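Local structure of hypothetical protein SA0798 (Staphylococcus aureus subsp. aureus N315, 1XG8) at residues P26-I31 and F79-T84. The protein is of unknown function but belongs to the DUF1462 family of the thioredoxin clan. Sequence-based numbering, arbitrary orientation.
Sequences PTSKDI and FYPLIT
P81 overlaps the first turn of helix 28-42, its ring lying against S28 and I31, and the peptide bond before it is cis. A cis-proline entering strand 82-85 and facing the N-terminus of the first helix is a hallmark of the thioredoxin fold, consistent with the family's clan and with the 2-1-3-4 strand order of the mixed sheet. The CA atoms of S28 and P81 come within 4.6 Å, the closest CA pair between residues 26-31 and 79-84. Around the ring the neighbours differ: CG of P81 meets CG1 of I31 at 3.7 Å, CD of P81 packs on the backbone O of P26 at 3.7 Å, and CB of P81 faces the S28 hydroxyl. The I31 and P81 side chains cross at about a right angle. I31 also uses its second branch: with CG1 beside the backbone N (chi1 -67°), CG2 is directed to I83 CD1, 3.7 Å away, extending the apolar contact from the loop into the strand. Beyond the two segments, K29 NZ forms a salt bridge with D16 OD1, and Y80 OH hydrogen-bonds to V17 O, tying both segments to the loop after strand 8-14. S28 OG, which has a weak hydrogen bond from A15 N, sits near the plane of the Y80 ring, at its edge, 3.4 Å from CD1.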
loop_
_atom_site.group_PDB
_atom_site.type_symbol
_atom_site.label_atom_id
_atom_site.label_comp_id
_atom_site.label_asym_id
_atom_site.label_seq_id
_atom_site.Cartn_x
_atom_site.Cartn_y
_atom_site.Cartn_z
ATOM N N PRO A 26 4.936 9.352 -8.342
ATOM C CA PRO A 26 3.642 8.910 -8.872
ATOM C C PRO A 26 2.517 9.189 -7.877
ATOM O O PRO A 26 2.688 9.032 -6.668
ATOM C CB PRO A 26 3.857 7.417 -9.100
ATOM C CG PRO A 26 5.303 7.349 -9.461
ATOM C CD PRO A 26 5.940 8.275 -8.446
ATOM N N THR A 27 1.369 9.596 -8.400
ATOM C CA THR A 27 0.205 9.914 -7.587
ATOM C C THR A 27 -0.336 8.685 -6.838
ATOM O O THR A 27 0.077 7.562 -7.103
ATOM C CB THR A 27 -0.906 10.499 -8.473
ATOM O OG1 THR A 27 -1.691 11.420 -7.709
ATOM C CG2 THR A 27 -1.811 9.408 -8.980
ATOM N N SER A 28 -1.264 8.905 -5.909
ATOM C CA SER A 28 -1.847 7.808 -5.140
ATOM C C SER A 28 -2.666 6.885 -6.027
ATOM O O SER A 28 -2.572 5.667 -5.914
ATOM C CB SER A 28 -2.728 8.346 -4.011
ATOM O OG SER A 28 -1.952 8.988 -3.015
ATOM N N LYS A 29 -3.469 7.466 -6.912
ATOM C CA LYS A 29 -4.302 6.669 -7.808
ATOM C C LYS A 29 -3.472 5.916 -8.846
ATOM O O LYS A 29 -3.825 4.807 -9.233
ATOM C CB LYS A 29 -5.341 7.550 -8.503
ATOM C CG LYS A 29 -6.396 8.142 -7.567
ATOM C CD LYS A 29 -7.402 8.982 -8.346
ATOM C CE LYS A 29 -8.441 9.597 -7.429
ATOM N NZ LYS A 29 -9.496 10.340 -8.192
ATOM N N ASP A 30 -2.366 6.509 -9.290
ATOM C CA ASP A 30 -1.498 5.845 -10.262
ATOM C C ASP A 30 -0.969 4.553 -9.640
ATOM O O ASP A 30 -1.064 3.473 -10.238
ATOM C CB ASP A 30 -0.301 6.730 -10.652
ATOM C CG ASP A 30 -0.711 7.994 -11.399
ATOM O OD1 ASP A 30 -1.675 7.938 -12.195
ATOM O OD2 ASP A 30 -0.056 9.042 -11.199
ATOM N N ILE A 31 -0.401 4.688 -8.441
ATOM C CA ILE A 31 0.154 3.574 -7.675
ATOM C C ILE A 31 -0.913 2.504 -7.436
ATOM O O ILE A 31 -0.664 1.306 -7.599
ATOM C CB ILE A 31 0.685 4.074 -6.309
ATOM C CG1 ILE A 31 1.904 4.979 -6.528
ATOM C CG2 ILE A 31 0.996 2.892 -5.390
ATOM C CD1 ILE A 31 3.103 4.297 -7.198
ATOM N N PHE A 79 4.536 9.566 4.350
ATOM C CA PHE A 79 4.076 10.261 3.154
ATOM C C PHE A 79 3.027 9.390 2.491
ATOM O O PHE A 79 2.735 8.283 2.946
ATOM C CB PHE A 79 5.223 10.459 2.152
ATOM C CG PHE A 79 6.422 11.177 2.716
ATOM C CD1 PHE A 79 7.638 11.150 2.037
ATOM C CD2 PHE A 79 6.347 11.870 3.920
ATOM C CE1 PHE A 79 8.761 11.801 2.548
ATOM C CE2 PHE A 79 7.465 12.523 4.441
ATOM C CZ PHE A 79 8.670 12.488 3.753
ATOM N N TYR A 80 2.452 9.894 1.408
ATOM C CA TYR A 80 1.478 9.121 0.657
ATOM C C TYR A 80 1.782 9.371 -0.823
ATOM O O TYR A 80 2.337 10.410 -1.185
ATOM C CB TYR A 80 0.047 9.528 1.031
ATOM C CG TYR A 80 -0.325 10.921 0.603
ATOM C CD1 TYR A 80 -0.732 11.188 -0.708
ATOM C CD2 TYR A 80 -0.249 11.983 1.500
ATOM C CE1 TYR A 80 -1.054 12.471 -1.111
ATOM C CE2 TYR A 80 -0.567 13.273 1.104
ATOM C CZ TYR A 80 -0.968 13.508 -0.202
ATOM O OH TYR A 80 -1.281 14.785 -0.584
ATOM N N PRO A 81 1.433 8.416 -1.697
ATOM C CA PRO A 81 0.777 7.143 -1.367
ATOM C C PRO A 81 1.456 6.299 -0.296
ATOM O O PRO A 81 2.676 6.247 -0.215
ATOM C CB PRO A 81 0.741 6.415 -2.711
ATOM C CG PRO A 81 1.970 6.943 -3.409
ATOM C CD PRO A 81 1.870 8.423 -3.105
ATOM N N LEU A 82 0.641 5.659 0.538
ATOM C CA LEU A 82 1.144 4.761 1.568
ATOM C C LEU A 82 0.532 3.405 1.238
ATOM O O LEU A 82 -0.677 3.298 1.021
ATOM C CB LEU A 82 0.703 5.202 2.967
ATOM C CG LEU A 82 0.992 4.218 4.116
ATOM C CD1 LEU A 82 2.479 4.138 4.403
ATOM C CD2 LEU A 82 0.258 4.680 5.363
ATOM N N ILE A 83 1.373 2.380 1.169
ATOM C CA ILE A 83 0.902 1.041 0.870
ATOM C C ILE A 83 1.008 0.158 2.100
ATOM O O ILE A 83 2.026 0.175 2.792
ATOM C CB ILE A 83 1.744 0.373 -0.252
ATOM C CG1 ILE A 83 1.697 1.217 -1.526
ATOM C CG2 ILE A 83 1.216 -1.029 -0.527
ATOM C CD1 ILE A 83 2.237 0.528 -2.763
ATOM N N THR A 84 -0.053 -0.588 2.393
ATOM C CA THR A 84 -0.021 -1.526 3.513
ATOM C C THR A 84 -0.654 -2.820 3.038
ATOM O O THR A 84 -1.553 -2.805 2.198
ATOM C CB THR A 84 -0.802 -1.042 4.772
ATOM O OG1 THR A 84 -2.186 -0.911 4.457
ATOM C CG2 THR A 84 -0.254 0.278 5.288
#